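Local coordinates for GST N-terminal domain-containing protein (Pseudomonas syringae pv. tomato, PDB 3IC8) that is of unknown function but, as a member of the glutathione S-transferase family, may bind glutathione through its thioredoxin-like N-terminal domain, at residues E3-Y9 and N28-I34; Q57-D61 and A235-A241. All blocks are in the same frame, centred on the assembly; numbering follows the deposited sequence.

From the N terminus, the chain runs through strand 4-8, helix 16-25 and strand 28-33, and contact 1 closes this short beta-alpha-beta loop. The next strand, 55-58, joins the same sheet antiparallel to strand 4-8. It then turns into strand 61-63. Contact 2 opens here and closes after 173 intervening residues, about half of them in helices, at the end of helix 228-237. The two loops follow in series, neither nested nor crossed. They meet through the sheet: I5 N lies 2.7 Å from Q57 O, a probable backbone hydrogen bond, and L4 packs on I58. Contact 1 joins the first two parallel strands of the core; contact 2 ties the 58-61 turn to the chain leaving helix 228-237.

Contact 1: E3-Y9 and N28-I34; sequences ELILHHY and NWRSVTI
L6 and W29 meet on one face of the parallel strands 4-8 and 28-33, which with helix 16-25 between them form the beta-alpha-beta unit that opens the thioredoxin-like fold of glutathione S-transferases. With W29 CG tucked between its backbone N and carbonyl carbon (chi1 53°), the indole's six-membered ring is brought beside L6, whose CB meets it obliquely, 3.6 Å from CE3. The indole rim turns toward the imidazole face of H8, an offset edge-to-face pair with planes at 63°. Broad, mostly apolar groups suit this face, where L22 of helix 16-25 packs on L6 and W29; W29 NE1 bonds to H220 O. On the other face, V32 and H7 lie side by side. V32 CB makes an off-centre CH-pi contact with the H7 ring, while H7 NE2 bonds to Q57. Branched V32 also sets CG2 3.7 Å from I5 CG2. Backbone bonds alternate between the strands, as V32 N to L6 O at 2.8 Å. At the exposed end, R30 curls at chi2 and chi3 so that its guanidinium serves three acceptors: NE and NH2 bond to S224 O and D225 O, and NH1 makes a bent salt bridge (139°) to E3 OE2 at 2.9 Å, from above the carboxylate plane.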
loop_
_atom_site.group_PDB
_atom_site.type_symbol
_atom_site.label_atom_id
_atom_site.label_comp_id
_atom_site.label_asym_id
_atom_site.label_seq_id
_atom_site.Cartn_x
_atom_site.Cartn_y
_atom_site.Cartn_z
ATOM N N GLU A 3 -16.915 28.950 -0.074
ATOM C CA GLU A 3 -16.507 27.582 0.179
ATOM C C GLU A 3 -17.325 26.598 -0.601
ATOM O O GLU A 3 -18.456 26.851 -0.881
ATOM C CB GLU A 3 -16.648 27.258 1.653
ATOM C CG GLU A 3 -15.606 27.833 2.534
ATOM C CD GLU A 3 -16.093 28.013 3.924
ATOM O OE1 GLU A 3 -17.196 28.536 4.103
ATOM O OE2 GLU A 3 -15.384 27.626 4.849
ATOM N N LEU A 4 -16.755 25.460 -0.924
ATOM C CA LEU A 4 -17.538 24.389 -1.472
ATOM C C LEU A 4 -18.271 23.745 -0.343
ATOM O O LEU A 4 -17.692 23.439 0.651
ATOM C CB LEU A 4 -16.645 23.349 -2.087
ATOM C CG LEU A 4 -16.258 23.419 -3.539
ATOM C CD1 LEU A 4 -16.215 24.801 -4.041
ATOM C CD2 LEU A 4 -14.955 22.766 -3.702
ATOM N N ILE A 5 -19.562 23.553 -0.499
ATOM C CA ILE A 5 -20.324 22.901 0.529
ATOM C C ILE A 5 -21.013 21.669 0.007
ATOM O O ILE A 5 -21.718 21.717 -0.943
ATOM C CB ILE A 5 -21.356 23.854 1.116
ATOM C CG1 ILE A 5 -20.665 25.050 1.744
ATOM C CG2 ILE A 5 -22.140 23.178 2.129
ATOM C CD1 ILE A 5 -21.587 26.092 2.226
ATOM N N LEU A 6 -20.791 20.547 0.643
ATOM C CA LEU A 6 -21.503 19.358 0.269
ATOM C C LEU A 6 -22.542 18.971 1.316
ATOM O O LEU A 6 -22.251 18.834 2.469
ATOM C CB LEU A 6 -20.537 18.218 0.031
ATOM C CG LEU A 6 -21.106 16.975 -0.615
ATOM C CD1 LEU A 6 -21.369 17.254 -2.049
ATOM C CD2 LEU A 6 -20.186 15.838 -0.466
ATOM N N HIS A 7 -23.769 18.815 0.873
ATOM C CA HIS A 7 -24.846 18.349 1.702
ATOM C C HIS A 7 -25.039 16.880 1.389
ATOM O O HIS A 7 -25.388 16.525 0.296
ATOM C CB HIS A 7 -26.117 19.086 1.336
ATOM C CG HIS A 7 -26.083 20.545 1.630
ATOM N ND1 HIS A 7 -26.693 21.086 2.728
ATOM C CD2 HIS A 7 -25.533 21.578 0.964
ATOM C CE1 HIS A 7 -26.511 22.384 2.736
ATOM N NE2 HIS A 7 -25.807 22.708 1.679
ATOM N N HIS A 8 -24.790 16.022 2.355
ATOM C CA HIS A 8 -24.838 14.601 2.116
ATOM C C HIS A 8 -25.084 13.782 3.345
ATOM O O HIS A 8 -25.067 14.273 4.426
ATOM C CB HIS A 8 -23.574 14.132 1.443
ATOM C CG HIS A 8 -22.384 14.144 2.329
ATOM N ND1 HIS A 8 -21.974 15.266 2.992
ATOM C CD2 HIS A 8 -21.502 13.180 2.645
ATOM C CE1 HIS A 8 -20.905 14.988 3.698
ATOM N NE2 HIS A 8 -20.592 13.733 3.492
ATOM N N TYR A 9 -25.309 12.506 3.157
ATOM C CA TYR A 9 -25.420 11.643 4.281
ATOM C C TYR A 9 -24.156 10.859 4.284
ATOM O O TYR A 9 -23.891 10.108 3.406
ATOM C CB TYR A 9 -26.636 10.754 4.126
ATOM C CG TYR A 9 -27.054 10.034 5.368
ATOM C CD1 TYR A 9 -27.686 10.681 6.397
ATOM C CD2 TYR A 9 -26.818 8.701 5.503
ATOM C CE1 TYR A 9 -28.047 10.022 7.501
ATOM C CE2 TYR A 9 -27.178 8.048 6.600
ATOM C CZ TYR A 9 -27.789 8.703 7.594
ATOM O OH TYR A 9 -28.137 8.013 8.680
ATOM N N ASN A 28 -10.834 21.683 -0.591
ATOM C CA ASN A 28 -11.273 21.662 0.762
ATOM C C ASN A 28 -12.731 22.005 0.751
ATOM O O ASN A 28 -13.142 22.882 0.055
ATOM C CB ASN A 28 -10.481 22.664 1.572
ATOM C CG ASN A 28 -9.093 22.195 1.867
ATOM O OD1 ASN A 28 -8.746 21.955 2.993
ATOM N ND2 ASN A 28 -8.290 22.067 0.848
ATOM N N TRP A 29 -13.523 21.275 1.500
ATOM C CA TRP A 29 -14.947 21.451 1.454
ATOM C C TRP A 29 -15.594 21.365 2.817
ATOM O O TRP A 29 -15.053 20.825 3.726
ATOM C CB TRP A 29 -15.585 20.464 0.466
ATOM C CG TRP A 29 -15.240 19.048 0.688
ATOM C CD1 TRP A 29 -14.086 18.460 0.403
ATOM C CD2 TRP A 29 -16.070 18.044 1.258
ATOM N NE1 TRP A 29 -14.119 17.158 0.747
ATOM C CE2 TRP A 29 -15.338 16.873 1.273
ATOM C CE3 TRP A 29 -17.362 18.028 1.764
ATOM C CZ2 TRP A 29 -15.841 15.703 1.759
ATOM C CZ3 TRP A 29 -17.856 16.872 2.239
ATOM C CH2 TRP A 29 -17.105 15.725 2.239
ATOM N N ARG A 30 -16.788 21.897 2.920
ATOM C CA ARG A 30 -17.526 21.832 4.134
ATOM C C ARG A 30 -18.511 20.698 4.056
ATOM O O ARG A 30 -19.114 20.507 3.058
ATOM C CB ARG A 30 -18.258 23.139 4.355
ATOM C CG ARG A 30 -17.397 24.347 4.323
ATOM C CD ARG A 30 -16.212 24.211 5.224
ATOM N NE ARG A 30 -16.594 24.075 6.613
ATOM C CZ ARG A 30 -16.962 25.083 7.370
ATOM N NH1 ARG A 30 -16.999 26.291 6.890
ATOM N NH2 ARG A 30 -17.292 24.888 8.606
ATOM N N SER A 31 -18.677 19.961 5.130
ATOM C CA SER A 31 -19.599 18.861 5.133
ATOM C C SER A 31 -20.836 19.169 5.926
ATOM O O SER A 31 -20.772 19.421 7.090
ATOM C CB SER A 31 -18.936 17.661 5.746
ATOM O OG SER A 31 -19.774 16.559 5.674
ATOM N N VAL A 32 -21.981 19.121 5.282
ATOM C CA VAL A 32 -23.217 19.321 5.978
ATOM C C VAL A 32 -23.883 17.991 6.038
ATOM O O VAL A 32 -24.128 17.392 5.040
ATOM C CB VAL A 32 -24.149 20.280 5.253
ATOM C CG1 VAL A 32 -25.425 20.387 5.964
ATOM C CG2 VAL A 32 -23.556 21.599 5.153
ATOM N N THR A 33 -24.177 17.523 7.230
ATOM C CA THR A 33 -24.842 16.252 7.365
ATOM C C THR A 33 -26.337 16.409 7.376
ATOM O O THR A 33 -26.903 16.955 8.266
ATOM C CB THR A 33 -24.448 15.572 8.650
ATOM O OG1 THR A 33 -23.045 15.353 8.661
ATOM C CG2 THR A 33 -25.134 14.281 8.767
ATOM N N ILE A 34 -26.977 15.907 6.349
ATOM C CA ILE A 34 -28.406 15.971 6.215
ATOM C C ILE A 34 -29.093 14.888 6.991
ATOM O O ILE A 34 -28.471 13.951 7.404
ATOM C CB ILE A 34 -28.787 15.829 4.776
ATOM C CG1 ILE A 34 -28.310 14.503 4.246
ATOM C CG2 ILE A 34 -28.160 16.900 3.966
ATOM C CD1 ILE A 34 -28.626 14.343 2.880
#

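Contact 2: Q57-D61 and A235-A241; sequences QIGAD and ASNATPA
A60 and G59 press against A235 and A238, where the last turn of helix 228-237 gives way to extended chain. This is the tight part, built of residues small enough to let backbones approach: A60 CB lies 3.6 Å from A235 O, and A238 CB sits 3.8 Å from G59 CA. G59, with phi at +62°, takes a conformation that glycine adopts readily. Its carbonyl is gripped by Q57, whose extended side chain brings NE2 to G59 O at 3.0 Å, in the carbonyl plane and nearly straight (174°), with A235 CA-H approaching the same oxygen. Q57 NE2 also donates to A231 O. P240 lays CG and CD against A60 CB. The outer side is looser, for T239 and A241 are exposed and T239 turns away. Here one polar bond does the holding: D61 OD2 uses its syn lone pair to accept the A241 N-H, with OD2 3.0 Å from N, while OD1 bonds to H299. A shared carboxylate thus joins the turn to two later parts of the chain. The whole is a two-residue type II' hairpin turn, G59 and A60 at its corners, between strands 55-58 and 61-63 of the thioredoxin-like domain, packed against the C-terminal end of helix 228-237.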
loop_
_atom_site.group_PDB
_atom_site.type_symbol
_atom_site.label_atom_id
_atom_site.label_comp_id
_atom_site.label_asym_id
_atom_site.label_seq_id
_atom_site.Cartn_x
_atom_site.Cartn_y
_atom_site.Cartn_z
ATOM N N GLN A 57 -23.305 23.170 -2.665
ATOM C CA GLN A 57 -23.580 24.564 -2.431
ATOM C C GLN A 57 -22.333 25.402 -2.479
ATOM O O GLN A 57 -21.374 25.117 -1.815
ATOM C CB GLN A 57 -24.257 24.763 -1.086
ATOM C CG GLN A 57 -24.378 26.184 -0.673
ATOM C CD GLN A 57 -24.983 26.363 0.689
ATOM O OE1 GLN A 57 -25.064 25.448 1.459
ATOM N NE2 GLN A 57 -25.419 27.550 0.976
ATOM N N ILE A 58 -22.380 26.445 -3.282
ATOM C CA ILE A 58 -21.428 27.516 -3.225
ATOM C C ILE A 58 -22.169 28.831 -3.104
ATOM O O ILE A 58 -22.744 29.304 -4.045
ATOM C CB ILE A 58 -20.598 27.501 -4.466
ATOM C CG1 ILE A 58 -19.884 26.177 -4.551
ATOM C CG2 ILE A 58 -19.606 28.560 -4.428
ATOM C CD1 ILE A 58 -19.438 25.840 -5.858
ATOM N N GLY A 59 -22.157 29.408 -1.916
ATOM C CA GLY A 59 -22.914 30.604 -1.648
ATOM C C GLY A 59 -24.401 30.454 -1.791
ATOM O O GLY A 59 -25.020 29.678 -1.138
ATOM N N ALA A 60 -24.956 31.237 -2.683
ATOM C CA ALA A 60 -26.356 31.202 -2.995
ATOM C C ALA A 60 -26.595 30.466 -4.294
ATOM O O ALA A 60 -27.605 30.632 -4.896
ATOM C CB ALA A 60 -26.921 32.580 -3.048
ATOM N N ASP A 61 -25.644 29.654 -4.711
ATOM C CA ASP A 61 -25.821 28.787 -5.854
ATOM C C ASP A 61 -25.864 27.347 -5.403
ATOM O O ASP A 61 -24.998 26.880 -4.714
ATOM C CB ASP A 61 -24.705 28.970 -6.867
ATOM C CG ASP A 61 -24.782 30.274 -7.587
ATOM O OD1 ASP A 61 -25.611 30.426 -8.466
ATOM O OD2 ASP A 61 -23.989 31.146 -7.284
ATOM N N ALA A 235 -25.833 31.250 2.437
ATOM C CA ALA A 235 -26.585 31.561 1.252
ATOM C C ALA A 235 -27.205 32.919 1.344
ATOM O O ALA A 235 -27.223 33.638 0.403
ATOM C CB ALA A 235 -27.638 30.551 1.042
ATOM N N SER A 236 -27.762 33.240 2.490
ATOM C CA SER A 236 -28.448 34.495 2.692
ATOM C C SER A 236 -27.553 35.708 2.568
ATOM O O SER A 236 -27.913 36.688 1.960
ATOM C CB SER A 236 -29.054 34.486 4.077
ATOM O OG SER A 236 -30.263 35.177 4.098
ATOM N N ASN A 237 -26.401 35.627 3.203
ATOM C CA ASN A 237 -25.344 36.610 3.102
ATOM C C ASN A 237 -24.692 36.725 1.756
ATOM O O ASN A 237 -24.221 37.771 1.394
ATOM C CB ASN A 237 -24.313 36.439 4.197
ATOM C CG ASN A 237 -24.883 36.665 5.538
ATOM O OD1 ASN A 237 -25.845 37.385 5.685
ATOM N ND2 ASN A 237 -24.321 36.032 6.527
ATOM N N ALA A 238 -24.646 35.628 1.037
ATOM C CA ALA A 238 -24.070 35.609 -0.281
ATOM C C ALA A 238 -25.026 36.097 -1.338
ATOM O O ALA A 238 -26.201 36.197 -1.101
ATOM C CB ALA A 238 -23.604 34.245 -0.605
ATOM N N THR A 239 -24.508 36.388 -2.515
ATOM C CA THR A 239 -25.345 36.662 -3.658
ATOM C C THR A 239 -24.945 35.782 -4.830
ATOM O O THR A 239 -23.799 35.482 -5.030
ATOM C CB THR A 239 -25.409 38.171 -4.049
ATOM O OG1 THR A 239 -24.365 38.486 -4.951
ATOM C CG2 THR A 239 -25.276 39.035 -2.859
ATOM N N PRO A 240 -25.927 35.372 -5.601
ATOM C CA PRO A 240 -25.720 34.390 -6.641
ATOM C C PRO A 240 -24.785 34.868 -7.703
ATOM O O PRO A 240 -24.775 36.016 -8.046
ATOM C CB PRO A 240 -27.101 34.236 -7.227
ATOM C CG PRO A 240 -27.980 34.609 -6.206
ATOM C CD PRO A 240 -27.346 35.665 -5.433
ATOM N N ALA A 241 -24.015 33.946 -8.232
ATOM C CA ALA A 241 -22.993 34.242 -9.190
ATOM C C ALA A 241 -23.587 34.732 -10.477
ATOM O O ALA A 241 -24.723 34.490 -10.784
ATOM C CB ALA A 241 -22.185 33.047 -9.442
#